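Local coordinates for protein MupZ (Pseudomonas fluorescens, PDB 6FXD) that probably acts as an epoxide hydrolase in the reaction cascade, begun with a Rieske oxygenase, that forms the oxygen heterocycles of the antibiotic mupirocin, at residues A99-Y104 with A121-Q126; C24-Y29 with E73-A78; V46-T51 with L58-S63. One frame throughout, in Å; residues are numbered along the deposited sequence.

Contact 1. Residues A99-Y104 with A121-Q126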
# COMPACT_ATOMS: atom_id res chain seq x y z
N ALA A 99 11.64 35.34 -13.23
CA ALA A 99 10.31 34.94 -12.78
C ALA A 99 10.33 34.79 -11.27
O ALA A 99 11.39 34.83 -10.64
CB ALA A 99 9.89 33.63 -13.45
N SER A 100 9.15 34.61 -10.70
CA SER A 100 9.04 34.24 -9.30
C SER A 100 8.25 32.95 -9.18
O SER A 100 7.37 32.67 -10.00
CB SER A 100 8.41 35.35 -8.45
OG SER A 100 7.16 35.73 -8.97
N ILE A 101 8.59 32.14 -8.20
CA ILE A 101 7.86 30.90 -7.94
C ILE A 101 6.74 31.23 -6.96
O ILE A 101 7.00 31.72 -5.86
CB ILE A 101 8.78 29.80 -7.39
CG1 ILE A 101 9.70 29.32 -8.52
CG2 ILE A 101 7.95 28.63 -6.90
CD1 ILE A 101 10.76 28.32 -8.11
N VAL A 102 5.50 31.00 -7.39
CA VAL A 102 4.33 31.34 -6.59
C VAL A 102 3.69 30.13 -5.93
O VAL A 102 2.87 30.31 -5.02
CB VAL A 102 3.29 32.13 -7.41
CG1 VAL A 102 3.87 33.49 -7.81
CG2 VAL A 102 2.85 31.34 -8.64
N ARG A 103 4.01 28.92 -6.37
CA ARG A 103 3.53 27.69 -5.74
C ARG A 103 4.62 26.65 -5.96
O ARG A 103 5.27 26.65 -7.00
CB ARG A 103 2.21 27.19 -6.36
CG ARG A 103 1.43 26.25 -5.45
CD ARG A 103 0.41 25.32 -6.15
NE ARG A 103 -0.18 25.89 -7.36
CZ ARG A 103 -0.89 25.20 -8.26
NH1 ARG A 103 -1.13 23.90 -8.10
NH2 ARG A 103 -1.37 25.82 -9.32
N TYR A 104 4.85 25.80 -4.97
CA TYR A 104 5.84 24.72 -5.11
C TYR A 104 5.27 23.49 -4.41
O TYR A 104 5.18 23.45 -3.18
CB TYR A 104 7.20 25.13 -4.55
CG TYR A 104 8.27 24.09 -4.74
CD1 TYR A 104 8.80 23.83 -6.00
CD2 TYR A 104 8.76 23.35 -3.67
CE1 TYR A 104 9.77 22.87 -6.19
CE2 TYR A 104 9.73 22.39 -3.84
CZ TYR A 104 10.24 22.15 -5.10
OH TYR A 104 11.21 21.20 -5.28
N ALA A 121 12.54 23.11 3.27
CA ALA A 121 11.73 24.03 4.07
C ALA A 121 11.80 25.45 3.53
O ALA A 121 10.81 26.19 3.57
CB ALA A 121 12.18 23.99 5.53
N PHE A 122 12.96 25.84 2.99
CA PHE A 122 13.13 27.20 2.48
C PHE A 122 12.21 27.51 1.31
O PHE A 122 11.96 28.68 1.02
CB PHE A 122 14.59 27.45 2.11
CG PHE A 122 15.00 26.85 0.79
CD1 PHE A 122 15.38 25.52 0.71
CD2 PHE A 122 15.03 27.62 -0.36
CE1 PHE A 122 15.77 24.97 -0.50
CE2 PHE A 122 15.42 27.07 -1.58
CZ PHE A 122 15.79 25.75 -1.65
N MET A 123 11.69 26.48 0.63
CA MET A 123 10.76 26.65 -0.48
C MET A 123 9.31 26.73 -0.02
O MET A 123 8.43 26.94 -0.87
CB MET A 123 10.89 25.50 -1.47
CG MET A 123 12.18 25.49 -2.25
SD MET A 123 12.36 26.93 -3.32
CE MET A 123 10.87 26.85 -4.31
N LYS A 124 9.05 26.57 1.27
CA LYS A 124 7.71 26.51 1.85
C LYS A 124 6.78 25.62 1.01
O LYS A 124 5.74 26.07 0.54
CB LYS A 124 7.11 27.91 2.02
CG LYS A 124 7.97 28.84 2.86
CD LYS A 124 7.56 30.30 2.68
CE LYS A 124 8.35 31.24 3.58
NZ LYS A 124 9.75 31.44 3.11
N PRO A 125 7.14 24.35 0.82
CA PRO A 125 6.40 23.53 -0.14
C PRO A 125 5.04 23.08 0.37
O PRO A 125 4.77 23.02 1.57
CB PRO A 125 7.32 22.31 -0.35
CG PRO A 125 8.62 22.68 0.29
CD PRO A 125 8.26 23.60 1.41
N GLN A 126 4.18 22.76 -0.59
CA GLN A 126 2.94 22.06 -0.31
C GLN A 126 3.22 20.57 -0.51
O GLN A 126 3.44 20.13 -1.64
CB GLN A 126 1.83 22.53 -1.24
CG GLN A 126 1.33 23.95 -0.99
CD GLN A 126 2.27 25.02 -1.50
OE1 GLN A 126 2.68 25.01 -2.67
NE2 GLN A 126 2.61 25.97 -0.63
O HOH W 1 4.43 27.18 -2.30
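M123 lays its terminal methyl over one face of the Y104 ring, CE standing 4.1 Å from the ring centroid and 22° off the normal, a CH-pi contact displaced toward the rim. The sulfur sits above the same ring at longer range, SD to centroid 5.2 Å, so the pair also qualifies as a Met-aromatic contact. It lies where strand 100-108 of a ferredoxin-like alpha/beta fold takes on the parallel strand 126-135, which the short 3-10 turn 121-123 leads into. Successive bends at chi2 and chi3 curl the methionine chain back onto the ring instead of letting it run out straight; lower down, M123 CB touches Y104 CD2 at 3.7 Å. P125 comes to the edge of the ring, near its plane, with CB 3.8 Å from Y104 CD2. I101 CD1 closes on the methionine methyl, making a small apolar patch.

Beside this patch the two backbones join. Q126 N donates to Y104 O across 2.9 Å, nearly straight at 167° and in the carbonyl plane, which begins the parallel pairing that Q126 continues with V106. The Q126 side chain then folds back, bent at chi2 (76°), and brings OE1 to 3.3 Å from Y104 N, a longer bond that also lies in the plane of its carbonyl. R103 CG packs against OE1, whereas the guanidinium group of R103 turns elsewhere, forming salt bridges with E105 of its own chain and E105 of the second subunit. A single water ties the polar side together: it accepts from Y104 N at 3.0 Å and from Q126 NE2 at 2.8 Å, and donates weakly to K124 O.

Contact 2. Residues C24-Y29 with E73-A78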
# COMPACT_ATOMS: atom_id res chain seq x y z
N CYS A 24 9.13 10.53 -6.50
CA CYS A 24 8.69 11.83 -6.02
C CYS A 24 8.58 12.79 -7.19
O CYS A 24 9.37 12.74 -8.14
CB CYS A 24 9.69 12.40 -5.02
SG CYS A 24 9.77 11.45 -3.50
N MET A 25 7.59 13.68 -7.13
CA MET A 25 7.36 14.67 -8.18
C MET A 25 7.36 16.06 -7.55
O MET A 25 6.69 16.29 -6.54
CB MET A 25 6.03 14.43 -8.89
CG MET A 25 5.78 15.40 -10.07
SD MET A 25 4.18 15.15 -10.91
CE MET A 25 3.00 15.56 -9.60
N ALA A 26 8.13 16.98 -8.14
CA ALA A 26 8.15 18.37 -7.72
C ALA A 26 7.53 19.21 -8.83
O ALA A 26 7.74 18.94 -10.02
CB ALA A 26 9.58 18.85 -7.48
N MET A 27 6.74 20.22 -8.45
CA MET A 27 6.10 21.10 -9.43
C MET A 27 6.19 22.55 -8.97
O MET A 27 5.34 23.01 -8.20
CB MET A 27 4.63 20.73 -9.64
CG MET A 27 4.41 19.32 -10.17
SD MET A 27 2.76 19.02 -10.78
CE MET A 27 1.81 19.28 -9.26
N PRO A 28 7.19 23.29 -9.42
CA PRO A 28 7.15 24.75 -9.26
C PRO A 28 6.24 25.38 -10.30
O PRO A 28 6.21 24.95 -11.46
CB PRO A 28 8.60 25.15 -9.54
CG PRO A 28 9.06 24.11 -10.52
CD PRO A 28 8.42 22.83 -10.08
N TYR A 29 5.49 26.40 -9.87
CA TYR A 29 4.65 27.23 -10.73
C TYR A 29 5.27 28.62 -10.75
O TYR A 29 5.55 29.19 -9.68
CB TYR A 29 3.20 27.30 -10.22
CG TYR A 29 2.45 26.00 -10.39
CD1 TYR A 29 2.69 24.94 -9.54
CD2 TYR A 29 1.52 25.83 -11.43
CE1 TYR A 29 1.98 23.73 -9.67
CE2 TYR A 29 0.84 24.62 -11.58
CZ TYR A 29 1.07 23.59 -10.69
OH TYR A 29 0.41 22.39 -10.84
N GLU A 73 8.68 17.68 -12.56
CA GLU A 73 9.96 17.05 -12.27
C GLU A 73 9.68 15.74 -11.57
O GLU A 73 9.11 15.74 -10.47
CB GLU A 73 10.79 17.96 -11.36
CG GLU A 73 10.72 19.44 -11.73
CD GLU A 73 11.58 20.33 -10.84
OE1 GLU A 73 12.29 19.80 -9.96
OE2 GLU A 73 11.52 21.57 -11.03
N VAL A 74 10.09 14.63 -12.16
CA VAL A 74 9.85 13.30 -11.60
C VAL A 74 11.19 12.66 -11.31
O VAL A 74 12.04 12.55 -12.21
CB VAL A 74 8.99 12.44 -12.54
CG1 VAL A 74 8.71 11.10 -11.88
CG2 VAL A 74 7.68 13.17 -12.89
N TYR A 75 11.39 12.22 -10.06
CA TYR A 75 12.65 11.65 -9.61
C TYR A 75 12.40 10.25 -9.07
O TYR A 75 11.33 9.96 -8.55
CB TYR A 75 13.30 12.51 -8.51
CG TYR A 75 13.52 13.93 -8.98
CD1 TYR A 75 14.62 14.26 -9.77
CD2 TYR A 75 12.59 14.93 -8.70
CE1 TYR A 75 14.80 15.55 -10.24
CE2 TYR A 75 12.76 16.21 -9.17
CZ TYR A 75 13.88 16.53 -9.92
OH TYR A 75 14.04 17.81 -10.39
N SER A 76 13.40 9.38 -9.19
CA SER A 76 13.19 8.00 -8.77
C SER A 76 13.00 7.85 -7.26
O SER A 76 12.42 6.85 -6.82
CB SER A 76 14.29 7.08 -9.31
OG SER A 76 15.56 7.53 -8.88
N ASP A 77 13.49 8.81 -6.47
CA ASP A 77 13.30 8.82 -5.02
C ASP A 77 13.63 10.22 -4.51
O ASP A 77 13.99 11.12 -5.28
CB ASP A 77 14.12 7.72 -4.33
CG ASP A 77 15.62 7.83 -4.62
OD1 ASP A 77 16.10 8.91 -5.01
OD2 ASP A 77 16.32 6.81 -4.42
N ALA A 78 13.51 10.40 -3.19
CA ALA A 78 13.74 11.71 -2.58
C ALA A 78 15.17 12.17 -2.82
O ALA A 78 15.41 13.36 -3.05
CB ALA A 78 13.44 11.65 -1.08
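E73 O is gripped twice from the neighbouring strand: A26 N donates to it over 2.8 Å, and the CA-H of M25 adds a C-H...O contact, M25 CA to E73 O being 3.1 Å. The return bond, E73 N to A26 O at 3.0 Å, completes a hydrogen-bonded antiparallel pair, and C24 with Y75 forms another, with Y75 N to C24 O at 2.8 Å and 170°. Between them M25 and V74 make the non-hydrogen-bonded pair, touching through M25 CG and V74 CG2.

On the face carrying C24, A26, E73 and Y75, Y75 OH donates to E73 OE1 of the buried carboxylate at 2.7 Å, arriving from above the carboxylate plane. The extended E73 chain (chi2 -178°) carries the carboxylate outward, and chi3 near 0° turns E73 OE2 to P28 CD, 3.5 Å away. Were E73 an alanine, the Y75 hydroxyl would probably lose this acceptor and a gap would open beside P28. D77 caps helix 78-94 through G80, just past the strand end. Antiparallel pairing of strands 24-31 and 68-75, with the latter passing through a short turn into helix 78-94, is characteristic of the middle of a ferredoxin-like sheet.

Contact 3. Residues V46-T51 with L58-S63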
# COMPACT_ATOMS: atom_id res chain seq x y z
N VAL A 46 18.47 25.36 -21.24
CA VAL A 46 19.65 25.24 -20.39
C VAL A 46 19.36 24.37 -19.17
O VAL A 46 20.16 23.51 -18.80
CB VAL A 46 20.15 26.65 -20.02
CG1 VAL A 46 21.35 26.58 -19.07
CG2 VAL A 46 20.48 27.47 -21.27
N PHE A 47 18.20 24.59 -18.53
CA PHE A 47 17.88 23.78 -17.36
C PHE A 47 17.63 22.33 -17.72
O PHE A 47 18.02 21.43 -16.97
CB PHE A 47 16.66 24.35 -16.66
CG PHE A 47 16.96 25.50 -15.76
CD1 PHE A 47 17.23 26.75 -16.30
CD2 PHE A 47 17.01 25.33 -14.40
CE1 PHE A 47 17.53 27.82 -15.48
CE2 PHE A 47 17.29 26.40 -13.57
CZ PHE A 47 17.56 27.65 -14.12
N ILE A 48 17.00 22.08 -18.88
CA ILE A 48 16.78 20.70 -19.31
C ILE A 48 18.11 20.00 -19.58
O ILE A 48 18.31 18.84 -19.22
CB ILE A 48 15.86 20.66 -20.54
CG1 ILE A 48 14.43 21.03 -20.14
CG2 ILE A 48 15.91 19.30 -21.18
CD1 ILE A 48 13.57 21.47 -21.29
N GLU A 49 19.03 20.68 -20.26
CA GLU A 49 20.30 20.03 -20.54
C GLU A 49 21.02 19.66 -19.25
O GLU A 49 21.59 18.56 -19.15
CB GLU A 49 21.16 20.97 -21.37
CG GLU A 49 22.41 20.31 -22.00
CD GLU A 49 23.59 20.17 -21.05
OE1 GLU A 49 23.72 21.00 -20.13
OE2 GLU A 49 24.39 19.23 -21.25
N LYS A 50 21.04 20.58 -18.29
CA LYS A 50 21.74 20.32 -17.04
C LYS A 50 21.09 19.16 -16.29
O LYS A 50 21.78 18.27 -15.78
CB LYS A 50 21.71 21.59 -16.20
CG LYS A 50 22.61 21.60 -14.97
CD LYS A 50 24.07 21.71 -15.32
CE LYS A 50 24.92 21.73 -14.06
NZ LYS A 50 26.30 21.21 -14.27
N THR A 51 19.75 19.14 -16.25
CA THR A 51 19.04 18.12 -15.48
C THR A 51 19.10 16.76 -16.15
O THR A 51 19.04 15.73 -15.47
CB THR A 51 17.60 18.59 -15.27
OG1 THR A 51 17.63 19.85 -14.60
CG2 THR A 51 16.80 17.61 -14.46
N LEU A 58 13.77 11.17 -13.91
CA LEU A 58 13.03 10.38 -14.88
C LEU A 58 12.25 11.22 -15.88
O LEU A 58 11.99 10.76 -17.00
CB LEU A 58 12.05 9.46 -14.15
CG LEU A 58 12.65 8.58 -13.06
CD1 LEU A 58 11.55 7.81 -12.31
CD2 LEU A 58 13.68 7.62 -13.62
N TYR A 59 11.82 12.43 -15.50
CA TYR A 59 11.05 13.29 -16.38
C TYR A 59 11.29 14.73 -15.93
O TYR A 59 11.31 15.01 -14.74
CB TYR A 59 9.57 12.98 -16.24
CG TYR A 59 8.69 13.67 -17.25
CD1 TYR A 59 8.20 14.96 -17.01
CD2 TYR A 59 8.29 13.03 -18.42
CE1 TYR A 59 7.39 15.60 -17.91
CE2 TYR A 59 7.47 13.66 -19.32
CZ TYR A 59 7.02 14.95 -19.07
OH TYR A 59 6.21 15.58 -19.98
N TYR A 60 11.45 15.64 -16.90
CA TYR A 60 11.67 17.05 -16.57
C TYR A 60 11.14 17.85 -17.75
O TYR A 60 11.77 17.87 -18.82
CB TYR A 60 13.16 17.30 -16.35
CG TYR A 60 13.52 18.65 -15.79
CD1 TYR A 60 13.40 18.93 -14.42
CD2 TYR A 60 14.05 19.64 -16.61
CE1 TYR A 60 13.79 20.17 -13.91
CE2 TYR A 60 14.41 20.87 -16.12
CZ TYR A 60 14.29 21.13 -14.78
OH TYR A 60 14.67 22.38 -14.33
N GLY A 61 10.00 18.52 -17.58
CA GLY A 61 9.37 19.20 -18.69
C GLY A 61 8.67 20.48 -18.27
O GLY A 61 8.04 20.54 -17.21
N PHE A 62 8.74 21.49 -19.14
CA PHE A 62 8.17 22.81 -18.90
C PHE A 62 6.90 23.00 -19.73
O PHE A 62 6.89 22.70 -20.93
CB PHE A 62 9.16 23.92 -19.25
CG PHE A 62 10.28 24.06 -18.27
CD1 PHE A 62 10.13 24.79 -17.08
CD2 PHE A 62 11.51 23.45 -18.52
CE1 PHE A 62 11.20 24.93 -16.19
CE2 PHE A 62 12.56 23.57 -17.63
CZ PHE A 62 12.41 24.30 -16.47
N SER A 63 5.86 23.54 -19.10
CA SER A 63 4.58 23.82 -19.75
C SER A 63 4.13 25.23 -19.39
O SER A 63 4.58 25.81 -18.41
CB SER A 63 3.48 22.86 -19.29
OG SER A 63 3.87 21.52 -19.47
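This is helix-on-sheet packing: the last turns of helix 37-51 lie over strand 57-65, one of the two outermost strands of this chain's ferredoxin-like sheet. The helix belongs to the beta-alpha-beta crossover from strand 24-31 to strand 57-65. Its segment runs antiparallel to the strand segment (177°), their axes 9.1 Å apart; no hydrogen bond joins the two, so side chains carry the contact.

Y60 and F62 point from the strand at the helix. T51 covers one face of the Y60 ring, with CG2 3.8 Å from the ring centroid in a CH-pi contact. I48 works at edges instead: CG1 meets the Y60 ring in its plane, 3.8 Å from CD2, and CD1 reaches the edge of the F62 ring. F47 CB rests 3.6 Å from Y60 OH, and the F47 ring passes the hydroxyl obliquely and goes on to I88 of helix 78-94. The strand's outer backbone pairs in an antiparallel ladder with the second subunit, continuing the sheet across the interface.

With chi1 at -58°, T51 turns OG1 back along the helix, where it donates to F47 O at 2.9 Å; T51 N reaches that same oxygen from the opposite face of its carbonyl plane.

How the contacts relate
Contact 2 is the core of the three, its centre about 3 Å from that of the chain, whereas contact 1 is a surface contact and contact 3 is buried but peripheral. All three reach one sheet. Contacts 1 and 2 meet where strands 100-108 and 24-31 run side by side, R103 O lying 2.9 Å from Y29 N; contacts 2 and 3 meet where V74 pairs with the classic bulge at L58 and Y59. Chemistry follows place: regular backbone ladder and a buried carboxylate at the centre, apolar packing without cross-segment hydrogen bonds under the helix, and a water-bridged amide and a Met-aromatic contact near the surface. Each also touches the second subunit.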